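Local structure of glycosyl hydrolases family 2, sugar binding domain protein (Bacteroides uniformis str. 3978 T3 ii, 6D1P) at residues L96-P101 / L196-P200; V145-R149 / G160-I164; I719-Q723 / A807-S812; A748-F754 / S772-A778. The protein is a beta-glucuronidase of a human gut bacterium, a glycosyl hydrolase family 2 enzyme that probably hydrolyses O-glycosidic bonds to release glucuronic acid from conjugates. All blocks are in the same frame, centred on the assembly; numbering follows the deposited sequence.

In the fold
The four contacts form two pairs at distant parts of the chain. Contacts 1 and 2 belong to the N-terminal sugar-binding domain, with centres about 12 Å apart; contact 2 is nested in the loop that contact 1 closes, and the two touch where Leu-96 N meets Ile-162 O at 2.8 Å. Contacts 3 and 4 lie in the C-terminal beta-sandwich, with centres about 15 Å apart, contact 4 nested in the loop that contact 3 closes, the two not touching; both reach the sheet that contains strands 751-756, 774-776 and 807-811. Centres of different pairs are 52 to 57 Å apart. Each pair therefore lies within one beta domain, on either side of the TIM-barrel range in sequence.

Contact 1: residues L96-P101 / L196-P200; sequences LNIENP and LVYTP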
loop_
_atom_site.group_PDB
_atom_site.type_symbol
_atom_site.label_atom_id
_atom_site.label_comp_id
_atom_site.label_asym_id
_atom_site.label_seq_id
_atom_site.Cartn_x
_atom_site.Cartn_y
_atom_site.Cartn_z
ATOM N N LEU A 96 -19.093 -16.168 -13.677
ATOM C CA LEU A 96 -19.726 -15.869 -14.966
ATOM C C LEU A 96 -20.693 -16.963 -15.402
ATOM O O LEU A 96 -20.365 -18.153 -15.344
ATOM C CB LEU A 96 -18.687 -15.666 -16.070
ATOM C CG LEU A 96 -17.807 -14.419 -16.001
ATOM C CD1 LEU A 96 -17.087 -14.272 -17.321
ATOM C CD2 LEU A 96 -18.617 -13.178 -15.659
ATOM N N ASN A 97 -21.875 -16.543 -15.852
ATOM C CA ASN A 97 -22.780 -17.398 -16.614
ATOM C C ASN A 97 -22.323 -17.396 -18.061
ATOM O O ASN A 97 -22.391 -16.364 -18.733
ATOM C CB ASN A 97 -24.217 -16.898 -16.515
ATOM C CG ASN A 97 -24.853 -17.250 -15.207
ATOM O OD1 ASN A 97 -24.814 -18.408 -14.787
ATOM N ND2 ASN A 97 -25.434 -16.254 -14.535
ATOM N N ILE A 98 -21.866 -18.542 -18.545
ATOM C CA ILE A 98 -21.305 -18.655 -19.884
ATOM C C ILE A 98 -22.257 -19.494 -20.728
ATOM O O ILE A 98 -22.329 -20.718 -20.568
ATOM C CB ILE A 98 -19.888 -19.240 -19.838
ATOM C CG1 ILE A 98 -18.935 -18.161 -19.323
ATOM C CG2 ILE A 98 -19.453 -19.743 -21.206
ATOM C CD1 ILE A 98 -17.513 -18.576 -19.251
ATOM N N GLU A 99 -22.989 -18.829 -21.624
ATOM C CA GLU A 99 -24.052 -19.417 -22.440
ATOM C C GLU A 99 -23.723 -19.167 -23.910
ATOM O O GLU A 99 -24.311 -18.284 -24.542
ATOM C CB GLU A 99 -25.490 -18.796 -22.067
ATOM C CG GLU A 99 -25.862 -18.753 -20.566
ATOM C CD GLU A 99 -27.246 -18.126 -20.303
ATOM O OE1 GLU A 99 -28.151 -18.848 -19.820
ATOM O OE2 GLU A 99 -27.432 -16.917 -20.583
ATOM N N ASN A 100 -22.794 -19.946 -24.463
ATOM C CA ASN A 100 -22.385 -19.728 -25.854
ATOM C C ASN A 100 -23.442 -20.268 -26.810
ATOM O O ASN A 100 -23.714 -21.475 -26.797
ATOM C CB ASN A 100 -21.049 -20.398 -26.148
ATOM C CG ASN A 100 -20.437 -19.911 -27.463
ATOM O OD1 ASN A 100 -21.083 -19.206 -28.242
ATOM N ND2 ASN A 100 -19.191 -20.287 -27.712
ATOM N N PRO A 101 -24.042 -19.420 -27.678
ATOM C CA PRO A 101 -25.112 -19.861 -28.576
ATOM C C PRO A 101 -24.630 -20.388 -29.929
ATOM O O PRO A 101 -25.166 -20.038 -30.985
ATOM C CB PRO A 101 -25.932 -18.576 -28.765
ATOM C CG PRO A 101 -24.870 -17.516 -28.788
ATOM C CD PRO A 101 -23.860 -17.958 -27.737
ATOM N N LEU A 196 -17.217 -10.207 -22.521
ATOM C CA LEU A 196 -17.465 -11.613 -22.824
ATOM C C LEU A 196 -17.997 -11.717 -24.249
ATOM O O LEU A 196 -18.957 -11.021 -24.608
ATOM C CB LEU A 196 -18.465 -12.204 -21.828
ATOM C CG LEU A 196 -18.786 -13.687 -21.979
ATOM C CD1 LEU A 196 -17.539 -14.528 -21.750
ATOM C CD2 LEU A 196 -19.896 -14.065 -21.003
ATOM N N VAL A 197 -17.360 -12.547 -25.074
ATOM C CA VAL A 197 -17.627 -12.532 -26.512
ATOM C C VAL A 197 -17.713 -13.958 -27.041
ATOM O O VAL A 197 -16.818 -14.780 -26.802
ATOM C CB VAL A 197 -16.560 -11.734 -27.289
ATOM C CG1 VAL A 197 -16.895 -11.694 -28.782
ATOM C CG2 VAL A 197 -16.440 -10.320 -26.736
ATOM N N TYR A 198 -18.791 -14.240 -27.769
ATOM C CA TYR A 198 -19.035 -15.529 -28.402
ATOM C C TYR A 198 -18.940 -15.397 -29.918
ATOM O O TYR A 198 -19.432 -14.418 -30.496
ATOM C CB TYR A 198 -20.425 -16.066 -28.048
ATOM C CG TYR A 198 -20.799 -16.098 -26.582
ATOM C CD1 TYR A 198 -20.185 -16.979 -25.714
ATOM C CD2 TYR A 198 -21.813 -15.287 -26.083
ATOM C CE1 TYR A 198 -20.540 -17.039 -24.377
ATOM C CE2 TYR A 198 -22.181 -15.342 -24.741
ATOM C CZ TYR A 198 -21.536 -16.226 -23.895
ATOM O OH TYR A 198 -21.876 -16.307 -22.559
ATOM N N THR A 199 -18.327 -16.383 -30.561
ATOM C CA THR A 199 -18.208 -16.433 -32.012
ATOM C C THR A 199 -18.406 -17.866 -32.477
ATOM O O THR A 199 -18.204 -18.811 -31.702
ATOM C CB THR A 199 -16.848 -15.924 -32.517
ATOM O OG1 THR A 199 -15.792 -16.639 -31.868
ATOM C CG2 THR A 199 -16.692 -14.450 -32.262
ATOM N N PRO A 200 -18.802 -18.064 -33.735
ATOM C CA PRO A 200 -18.898 -19.420 -34.287
ATOM C C PRO A 200 -17.529 -20.067 -34.444
ATOM O O PRO A 200 -16.480 -19.424 -34.358
ATOM C CB PRO A 200 -19.558 -19.201 -35.654
ATOM C CG PRO A 200 -20.215 -17.895 -35.558
ATOM C CD PRO A 200 -19.366 -17.065 -34.658
#
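The ring of Tyr-198 lies against the backbone of residues 99-101. One face carries Glu-99 O, Asn-100 CA and Pro-101 CD, while Ile-98 CG2 reaches the ring edge near its plane. Two CH-pi contacts cover this face: Asn-100 CA is 3.8 Å from the Tyr-198 ring centroid, and Pro-101 CD is 4.1 Å from that centroid. The Asn-100 amide, inclined 25° to the ring, slides past it in the opposite direction and brings OD1 within 3.2 Å of Tyr-198 CB. With CG of Tyr-198 beside its own backbone N (chi1 -51°), the ring extends back along 96-101 and delivers OH to the main chain, where Glu-99 N donates to Tyr-198 OH at 2.9 Å with an N-H...O angle of 154°. Farther back, Leu-96 CD1 and Leu-196 CD1 meet loosely at 4.5 Å.

The setting is the beta-sandwich of the sugar-binding domain. Strand 89-96 belongs to its six-stranded sheet, strand 194-199 to its four-stranded one, and residues 97-101 begin the connection that crosses to strand 106-111, the antiparallel neighbour of 194-199. Thr-107 on that strand touches both Asn-100 and Tyr-198.

Chemically the grip is uneven: the phenol satisfies one main-chain N-H and the ring packs on the connection through CH-pi contacts, whereas Asn-100 OD1 is buried here without a polar partner, probably at some energetic cost.

Contact 2: residues V145-R149 / G160-I164; sequences VEAFR and GKIPI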
loop_
_atom_site.group_PDB
_atom_site.type_symbol
_atom_site.label_atom_id
_atom_site.label_comp_id
_atom_site.label_asym_id
_atom_site.label_seq_id
_atom_site.Cartn_x
_atom_site.Cartn_y
_atom_site.Cartn_z
ATOM N N VAL A 145 -13.271 -23.696 -19.997
ATOM C CA VAL A 145 -14.650 -23.735 -19.525
ATOM C C VAL A 145 -15.203 -25.146 -19.664
ATOM O O VAL A 145 -15.844 -25.682 -18.749
ATOM C CB VAL A 145 -15.521 -22.721 -20.285
ATOM C CG1 VAL A 145 -16.983 -23.000 -20.018
ATOM C CG2 VAL A 145 -15.192 -21.297 -19.861
ATOM N N GLU A 146 -14.944 -25.775 -20.810
ATOM C CA GLU A 146 -15.366 -27.145 -21.041
ATOM C C GLU A 146 -14.769 -28.062 -19.982
ATOM O O GLU A 146 -15.506 -28.614 -19.155
ATOM C CB GLU A 146 -14.968 -27.588 -22.450
ATOM C CG GLU A 146 -15.381 -29.014 -22.788
ATOM C CD GLU A 146 -16.858 -29.283 -22.513
ATOM O OE1 GLU A 146 -17.704 -28.428 -22.877
ATOM O OE2 GLU A 146 -17.169 -30.348 -21.928
ATOM N N ALA A 147 -13.438 -28.205 -19.974
ATOM C CA ALA A 147 -12.798 -29.108 -19.021
ATOM C C ALA A 147 -13.215 -28.820 -17.592
ATOM O O ALA A 147 -13.157 -29.717 -16.748
ATOM C CB ALA A 147 -11.275 -29.030 -19.127
ATOM N N PHE A 148 -13.652 -27.598 -17.303
ATOM C CA PHE A 148 -14.121 -27.299 -15.960
ATOM C C PHE A 148 -15.554 -27.770 -15.745
ATOM O O PHE A 148 -15.889 -28.268 -14.666
ATOM C CB PHE A 148 -14.007 -25.806 -15.687
ATOM C CG PHE A 148 -14.567 -25.398 -14.366
ATOM C CD1 PHE A 148 -13.864 -25.651 -13.198
ATOM C CD2 PHE A 148 -15.801 -24.763 -14.287
ATOM C CE1 PHE A 148 -14.381 -25.276 -11.969
ATOM C CE2 PHE A 148 -16.321 -24.389 -13.059
ATOM C CZ PHE A 148 -15.610 -24.646 -11.902
ATOM N N ARG A 149 -16.420 -27.615 -16.749
ATOM C CA ARG A 149 -17.771 -28.149 -16.613
ATOM C C ARG A 149 -17.754 -29.661 -16.414
ATOM O O ARG A 149 -18.624 -30.205 -15.723
ATOM C CB ARG A 149 -18.610 -27.768 -17.830
ATOM C CG ARG A 149 -19.371 -26.469 -17.654
ATOM C CD ARG A 149 -19.612 -25.772 -19.002
ATOM N NE ARG A 149 -20.385 -24.540 -18.844
ATOM C CZ ARG A 149 -20.670 -23.685 -19.825
ATOM N NH1 ARG A 149 -20.241 -23.920 -21.066
ATOM N NH2 ARG A 149 -21.387 -22.588 -19.565
ATOM N N GLY A 160 -22.990 -24.331 -11.609
ATOM C CA GLY A 160 -22.883 -24.201 -13.038
ATOM C C GLY A 160 -22.206 -22.944 -13.544
ATOM O O GLY A 160 -21.915 -22.872 -14.742
ATOM N N LYS A 161 -21.952 -21.947 -12.693
ATOM C CA LYS A 161 -21.236 -20.755 -13.135
ATOM C C LYS A 161 -19.728 -21.016 -13.150
ATOM O O LYS A 161 -19.246 -22.029 -12.637
ATOM C CB LYS A 161 -21.584 -19.563 -12.246
ATOM C CG LYS A 161 -23.049 -19.170 -12.339
ATOM C CD LYS A 161 -23.491 -18.272 -11.192
ATOM C CE LYS A 161 -23.419 -16.795 -11.554
ATOM N NZ LYS A 161 -24.300 -15.978 -10.662
ATOM N N ILE A 162 -18.981 -20.104 -13.754
ATOM C CA ILE A 162 -17.558 -20.296 -14.020
ATOM C C ILE A 162 -16.763 -19.287 -13.203
ATOM O O ILE A 162 -17.029 -18.088 -13.294
ATOM C CB ILE A 162 -17.216 -20.160 -15.514
ATOM C CG1 ILE A 162 -18.156 -21.029 -16.353
ATOM C CG2 ILE A 162 -15.780 -20.579 -15.770
ATOM C CD1 ILE A 162 -18.128 -22.489 -15.978
ATOM N N PRO A 163 -15.770 -19.717 -12.422
ATOM C CA PRO A 163 -14.945 -18.755 -11.681
ATOM C C PRO A 163 -13.788 -18.202 -12.505
ATOM O O PRO A 163 -12.995 -18.946 -13.099
ATOM C CB PRO A 163 -14.444 -19.574 -10.477
ATOM C CG PRO A 163 -14.768 -21.038 -10.791
ATOM C CD PRO A 163 -15.318 -21.097 -12.197
ATOM N N ILE A 164 -13.699 -16.876 -12.536
ATOM C CA ILE A 164 -12.703 -16.139 -13.301
ATOM C C ILE A 164 -11.836 -15.354 -12.322
ATOM O O ILE A 164 -12.351 -14.729 -11.391
ATOM C CB ILE A 164 -13.380 -15.195 -14.311
ATOM C CG1 ILE A 164 -14.168 -16.011 -15.328
ATOM C CG2 ILE A 164 -12.360 -14.300 -15.038
ATOM C CD1 ILE A 164 -13.313 -17.006 -16.073
HETATM O O HOH W 1 -22.905 -24.684 -16.948
#
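Val-145 and Ile-162 mark one end of the register, with CA atoms 7.1 Å apart, and Arg-149 and Gly-160 the other. Between them helix 145-149 runs across strand 162-164 at 129°, the axes approaching to 9.9 Å, a separation that side chains must fill. This is a helix packed against the six-stranded sheet of the sugar-binding beta-sandwich.

From the helix, Phe-148 contributes most. Its CG stands anti to the backbone N (chi1 176°), which sends the ring to the strand. There Ile-162 CD1 comes to the ring edge, 3.7 Å from Phe-148 CD2, and Pro-163 CD approaches obliquely, 3.5 Å from Phe-148 CE2. The ring also meets Tyr-123, the planes inclined at about 45°, and touches Phe-158 and Cys-154. An alanine at this position is likely to open a gap between helix and strand, leaving Ile-162 CD1 and Pro-163 CD without the ring they pack on.

One turn earlier, Val-145 CG2 meets Ile-162 CG2 at 4.2 Å, the two side chains crossing at about a right angle. Val-145 CG1 lies 3.4 Å above the guanidinium plane of Arg-149, whose NH2 turns to Ile-98 O in a bond of doubtful length. The carbonyl O of Gly-160 accepts from a water at 3.0 Å that in turn weakly accepts from Arg-149 NE.

Contact 3: residues I719-Q723 / A807-S812; sequences ILLTQ and ALISVS
Apolar contacts between Leu-721, Ala-807 and Ile-809 form the centre. Leu-721 CD1 sits between the two partners, 3.8 Å from Ala-807 CB and 3.7 Å from Ile-809 CG2, and it also rests on the backbone, 3.5 Å from Ala-807 O. At one end Ile-719 CB faces Ala-807 CB at 4.0 Å. Ile-809 places CG1 anti to its backbone N (chi1 -178°), which carries CD1 across to the main chain of Thr-722, 3.8 Å from Thr-722 C.

The strands run nearly parallel, 16° apart, yet their axes come no closer than 6.6 Å and no bridge pairs them. They are edge strands of different sheets: 718-723 pairs with 730-738, beyond which lies 781-787, while 807-811 borders 793-799 in the other sheet. The strand order fits an immunoglobulin-like beta-sandwich of fibronectin type III topology, in which the first and last strands meet along one margin in this way.

Polar groups gather at the far end. Gln-723, with chi1 of 24°, lies well away from a staggered position and puts its NE2 3.0 Å from Ser-810 O.

Contact with the second subunit comes through Leu-808, which packs on Val-794 of that chain.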
loop_
_atom_site.group_PDB
_atom_site.type_symbol
_atom_site.label_atom_id
_atom_site.label_comp_id
_atom_site.label_asym_id
_atom_site.label_seq_id
_atom_site.Cartn_x
_atom_site.Cartn_y
_atom_site.Cartn_z
ATOM N N ILE A 719 -5.134 32.672 9.078
ATOM C CA ILE A 719 -5.978 31.927 8.160
ATOM C C ILE A 719 -7.409 32.067 8.639
ATOM O O ILE A 719 -7.701 31.807 9.808
ATOM C CB ILE A 719 -5.575 30.446 8.086
ATOM C CG1 ILE A 719 -4.068 30.309 7.859
ATOM C CG2 ILE A 719 -6.363 29.751 7.001
ATOM C CD1 ILE A 719 -3.561 28.885 7.955
ATOM N N LEU A 720 -8.292 32.480 7.745
ATOM C CA LEU A 720 -9.711 32.561 8.037
ATOM C C LEU A 720 -10.443 31.491 7.248
ATOM O O LEU A 720 -10.169 31.288 6.062
ATOM C CB LEU A 720 -10.287 33.930 7.673
ATOM C CG LEU A 720 -9.727 35.167 8.370
ATOM C CD1 LEU A 720 -10.537 36.391 7.954
ATOM C CD2 LEU A 720 -9.741 34.999 9.878
ATOM N N LEU A 721 -11.379 30.821 7.900
ATOM C CA LEU A 721 -12.246 29.862 7.233
ATOM C C LEU A 721 -13.657 30.419 7.129
ATOM O O LEU A 721 -14.157 31.048 8.066
ATOM C CB LEU A 721 -12.258 28.523 7.982
ATOM C CG LEU A 721 -11.010 27.693 7.720
ATOM C CD1 LEU A 721 -10.820 26.538 8.752
ATOM C CD2 LEU A 721 -11.072 27.173 6.288
ATOM N N THR A 722 -14.288 30.191 5.980
ATOM C CA THR A 722 -15.693 30.492 5.766
ATOM C C THR A 722 -16.287 29.348 4.964
ATOM O O THR A 722 -15.555 28.556 4.380
ATOM C CB THR A 722 -15.862 31.822 5.018
ATOM O OG1 THR A 722 -14.987 31.830 3.883
ATOM C CG2 THR A 722 -15.502 32.988 5.925
ATOM N N GLN A 723 -17.620 29.257 4.921
ATOM C CA GLN A 723 -18.290 28.299 4.043
ATOM C C GLN A 723 -19.151 29.022 3.013
ATOM O O GLN A 723 -19.790 30.034 3.326
ATOM C CB GLN A 723 -19.149 27.275 4.819
ATOM C CG GLN A 723 -19.643 27.687 6.219
ATOM C CD GLN A 723 -20.281 26.515 6.983
ATOM O OE1 GLN A 723 -21.072 25.750 6.420
ATOM N NE2 GLN A 723 -19.925 26.368 8.259
ATOM N N ALA A 807 -6.428 27.016 11.612
ATOM C CA ALA A 807 -7.786 27.524 11.695
ATOM C C ALA A 807 -8.783 26.367 11.718
ATOM O O ALA A 807 -8.528 25.304 11.145
ATOM C CB ALA A 807 -8.088 28.456 10.507
ATOM N N LEU A 808 -9.948 26.604 12.346
ATOM C CA LEU A 808 -11.025 25.622 12.451
ATOM C C LEU A 808 -12.365 26.251 12.108
ATOM O O LEU A 808 -12.617 27.413 12.417
ATOM C CB LEU A 808 -11.151 25.039 13.868
ATOM C CG LEU A 808 -9.919 24.394 14.486
ATOM C CD1 LEU A 808 -10.237 24.059 15.912
ATOM C CD2 LEU A 808 -9.530 23.154 13.687
ATOM N N ILE A 809 -13.252 25.443 11.537
ATOM C CA ILE A 809 -14.629 25.852 11.313
ATOM C C ILE A 809 -15.533 24.643 11.501
ATOM O O ILE A 809 -15.221 23.539 11.047
ATOM C CB ILE A 809 -14.797 26.472 9.916
ATOM C CG1 ILE A 809 -16.230 26.958 9.685
ATOM C CG2 ILE A 809 -14.385 25.488 8.834
ATOM C CD1 ILE A 809 -16.353 27.808 8.385
ATOM N N SER A 810 -16.656 24.856 12.178
ATOM C CA SER A 810 -17.673 23.831 12.333
ATOM C C SER A 810 -18.625 23.909 11.157
ATOM O O SER A 810 -19.050 24.996 10.760
ATOM C CB SER A 810 -18.436 24.015 13.650
ATOM O OG SER A 810 -17.519 24.287 14.699
ATOM N N VAL A 811 -18.954 22.755 10.596
ATOM C CA VAL A 811 -19.749 22.670 9.381
ATOM C C VAL A 811 -21.040 21.941 9.727
ATOM O O VAL A 811 -21.024 20.733 10.001
ATOM C CB VAL A 811 -18.979 21.962 8.256
ATOM C CG1 VAL A 811 -19.844 21.786 7.038
ATOM C CG2 VAL A 811 -17.738 22.750 7.908
ATOM N N SER A 812 -22.154 22.674 9.714
ATOM C CA SER A 812 -23.485 22.169 10.077
ATOM C C SER A 812 -23.926 20.929 9.298
ATOM O O SER A 812 -24.478 21.043 8.195
ATOM C CB SER A 812 -24.515 23.283 9.869
ATOM O OG SER A 812 -24.307 23.920 8.610
#

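Contact 4: residues A748-F754 / S772-A778; sequences ACQFIEF and SRRIQAA
Glu-753 and Arg-774 form a salt bridge through a single carboxylate oxygen: OE2 of Glu-753 takes Arg-774 NE at 2.7 Å and Arg-774 NH2 at 2.9 Å, both weak as hydrogen bonds. The side chains lie alongside each other, pointing the same way, and a bend in Arg-774 at chi3 (-57°) turns the guanidinium to within 36° of the carboxylate plane. Arg-774 NH2 and Arg-773 NH2 both bridge to Asp-82, which lies between Asp-80 and Val-83, two of the residues at a potassium site, so both converge on one acid.

In the antiparallel pairing, Ile-752 N donates to Ile-775 O at 2.9 Å and Ile-775 N to Ile-752 O at 3.0 Å, Ala-777 N to Gln-750 O and Phe-754 N to Arg-773 O.

On the face shared with Glu-753 and Arg-774, Gln-776 CG stands over the centre of the Phe-751 ring, 3.5 Å from its centroid and 6° off the normal, while Gln-776 OE1 is held by Arg-521. An alanine in place of Phe-751 would probably leave Gln-776 CG without its aromatic cover and remove the ring from beside Arg-774 CG.

Ile-752, on the opposite face with Ile-775, sets CD1 3.8 Å from Ala-777 CB. From the opposing sheet, Leu-737 on strand 730-738 and Ala-782 on strand 781-787 touch Ile-752, Ile-784 touches Phe-754, and strand 793-799 pairs with the other edge of strand 751-756.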
loop_
_atom_site.group_PDB
_atom_site.type_symbol
_atom_site.label_atom_id
_atom_site.label_comp_id
_atom_site.label_asym_id
_atom_site.label_seq_id
_atom_site.Cartn_x
_atom_site.Cartn_y
_atom_site.Cartn_z
ATOM N N ALA A 748 -0.366 35.626 -2.327
ATOM C CA ALA A 748 0.123 34.535 -1.485
ATOM C C ALA A 748 -0.023 33.198 -2.206
ATOM O O ALA A 748 -1.073 32.913 -2.788
ATOM C CB ALA A 748 -0.635 34.507 -0.156
ATOM N N CYS A 749 1.034 32.379 -2.162
ATOM C CA CYS A 749 1.058 31.062 -2.795
ATOM C C CYS A 749 1.335 29.896 -1.835
ATOM O O CYS A 749 1.490 28.760 -2.305
ATOM C CB CYS A 749 2.118 31.030 -3.912
ATOM S SG CYS A 749 1.910 32.295 -5.184
ATOM N N GLN A 750 1.435 30.142 -0.524
ATOM C CA GLN A 750 1.692 29.072 0.446
ATOM C C GLN A 750 0.799 27.867 0.197
ATOM O O GLN A 750 -0.404 28.000 -0.067
ATOM C CB GLN A 750 1.443 29.552 1.885
ATOM C CG GLN A 750 2.463 30.527 2.468
ATOM C CD GLN A 750 2.305 31.952 1.944
ATOM O OE1 GLN A 750 1.412 32.250 1.128
ATOM N NE2 GLN A 750 3.189 32.837 2.396
ATOM N N PHE A 751 1.398 26.689 0.298
ATOM C CA PHE A 751 0.628 25.464 0.473
ATOM C C PHE A 751 -0.253 25.563 1.709
ATOM O O PHE A 751 0.180 26.015 2.775
ATOM C CB PHE A 751 1.555 24.248 0.600
ATOM C CG PHE A 751 1.939 23.655 -0.714
ATOM C CD1 PHE A 751 0.994 22.999 -1.489
ATOM C CD2 PHE A 751 3.240 23.772 -1.197
ATOM C CE1 PHE A 751 1.335 22.455 -2.736
ATOM C CE2 PHE A 751 3.590 23.221 -2.409
ATOM C CZ PHE A 751 2.635 22.562 -3.190
ATOM N N ILE A 752 -1.497 25.125 1.556
ATOM C CA ILE A 752 -2.454 25.050 2.648
ATOM C C ILE A 752 -2.973 23.621 2.702
ATOM O O ILE A 752 -3.178 22.996 1.656
ATOM C CB ILE A 752 -3.595 26.073 2.460
ATOM C CG1 ILE A 752 -3.060 27.487 2.643
ATOM C CG2 ILE A 752 -4.671 25.877 3.492
ATOM C CD1 ILE A 752 -3.942 28.527 1.992
ATOM N N GLU A 753 -3.154 23.103 3.922
ATOM C CA GLU A 753 -3.592 21.733 4.174
ATOM C C GLU A 753 -4.892 21.692 4.965
ATOM O O GLU A 753 -5.060 22.420 5.940
ATOM C CB GLU A 753 -2.547 20.958 4.959
ATOM C CG GLU A 753 -1.244 20.847 4.238
ATOM C CD GLU A 753 -0.219 20.130 5.070
ATOM O OE1 GLU A 753 -0.485 19.942 6.270
ATOM O OE2 GLU A 753 0.838 19.758 4.528
ATOM N N PHE A 754 -5.782 20.792 4.581
ATOM C CA PHE A 754 -7.053 20.630 5.252
ATOM C C PHE A 754 -7.091 19.328 6.051
ATOM O O PHE A 754 -6.485 18.322 5.678
ATOM C CB PHE A 754 -8.196 20.655 4.246
ATOM C CG PHE A 754 -8.345 21.956 3.536
ATOM C CD1 PHE A 754 -7.937 22.084 2.213
ATOM C CD2 PHE A 754 -8.897 23.060 4.184
ATOM C CE1 PHE A 754 -8.093 23.295 1.529
ATOM C CE2 PHE A 754 -9.054 24.281 3.514
ATOM C CZ PHE A 754 -8.653 24.395 2.180
ATOM N N SER A 772 -8.517 18.860 -3.295
ATOM C CA SER A 772 -7.148 18.574 -2.885
ATOM C C SER A 772 -6.979 18.884 -1.408
ATOM O O SER A 772 -7.352 19.971 -0.951
ATOM C CB SER A 772 -6.136 19.376 -3.712
ATOM O OG SER A 772 -6.272 19.054 -5.081
ATOM N N ARG A 773 -6.402 17.922 -0.682
ATOM C CA ARG A 773 -6.103 18.068 0.740
ATOM C C ARG A 773 -4.989 19.079 0.991
ATOM O O ARG A 773 -4.977 19.748 2.037
ATOM C CB ARG A 773 -5.696 16.704 1.309
ATOM C CG ARG A 773 -5.529 16.702 2.816
ATOM C CD ARG A 773 -4.948 15.405 3.348
ATOM N NE ARG A 773 -3.486 15.427 3.385
ATOM C CZ ARG A 773 -2.775 16.127 4.268
ATOM N NH1 ARG A 773 -3.389 16.876 5.189
ATOM N NH2 ARG A 773 -1.449 16.083 4.224
ATOM N N ARG A 774 -4.018 19.159 0.073
ATOM C CA ARG A 774 -2.945 20.146 0.133
ATOM C C ARG A 774 -2.802 20.828 -1.221
ATOM O O ARG A 774 -2.700 20.161 -2.254
ATOM C CB ARG A 774 -1.618 19.507 0.540
ATOM C CG ARG A 774 -0.479 20.489 0.572
ATOM C CD ARG A 774 0.811 19.745 0.756
ATOM N NE ARG A 774 0.724 18.953 1.966
ATOM C CZ ARG A 774 1.273 17.752 2.133
ATOM N NH1 ARG A 774 1.975 17.175 1.161
ATOM N NH2 ARG A 774 1.118 17.133 3.290
ATOM N N ILE A 775 -2.766 22.155 -1.211
ATOM C CA ILE A 775 -2.772 22.918 -2.449
ATOM C C ILE A 775 -2.237 24.308 -2.146
ATOM O O ILE A 775 -2.567 24.908 -1.117
ATOM C CB ILE A 775 -4.200 22.949 -3.059
ATOM C CG1 ILE A 775 -4.254 23.704 -4.374
ATOM C CG2 ILE A 775 -5.162 23.595 -2.116
ATOM C CD1 ILE A 775 -5.613 23.583 -5.065
ATOM N N GLN A 776 -1.413 24.823 -3.055
ATOM C CA GLN A 776 -0.976 26.210 -2.948
ATOM C C GLN A 776 -2.158 27.161 -3.069
ATOM O O GLN A 776 -3.084 26.927 -3.850
ATOM C CB GLN A 776 0.036 26.534 -4.034
ATOM C CG GLN A 776 1.388 25.907 -3.806
ATOM C CD GLN A 776 2.330 26.240 -4.946
ATOM O OE1 GLN A 776 2.080 27.174 -5.717
ATOM N NE2 GLN A 776 3.397 25.463 -5.081
ATOM N N ALA A 777 -2.117 28.240 -2.295
ATOM C CA ALA A 777 -3.175 29.237 -2.340
ATOM C C ALA A 777 -3.215 29.922 -3.710
ATOM O O ALA A 777 -2.202 30.040 -4.404
ATOM C CB ALA A 777 -2.959 30.271 -1.241
ATOM N N ALA A 778 -4.413 30.347 -4.106
ATOM C CA ALA A 778 -4.653 31.028 -5.376
ATOM C C ALA A 778 -5.069 32.450 -5.020
ATOM O O ALA A 778 -6.221 32.682 -4.641
ATOM C CB ALA A 778 -5.726 30.318 -6.190
#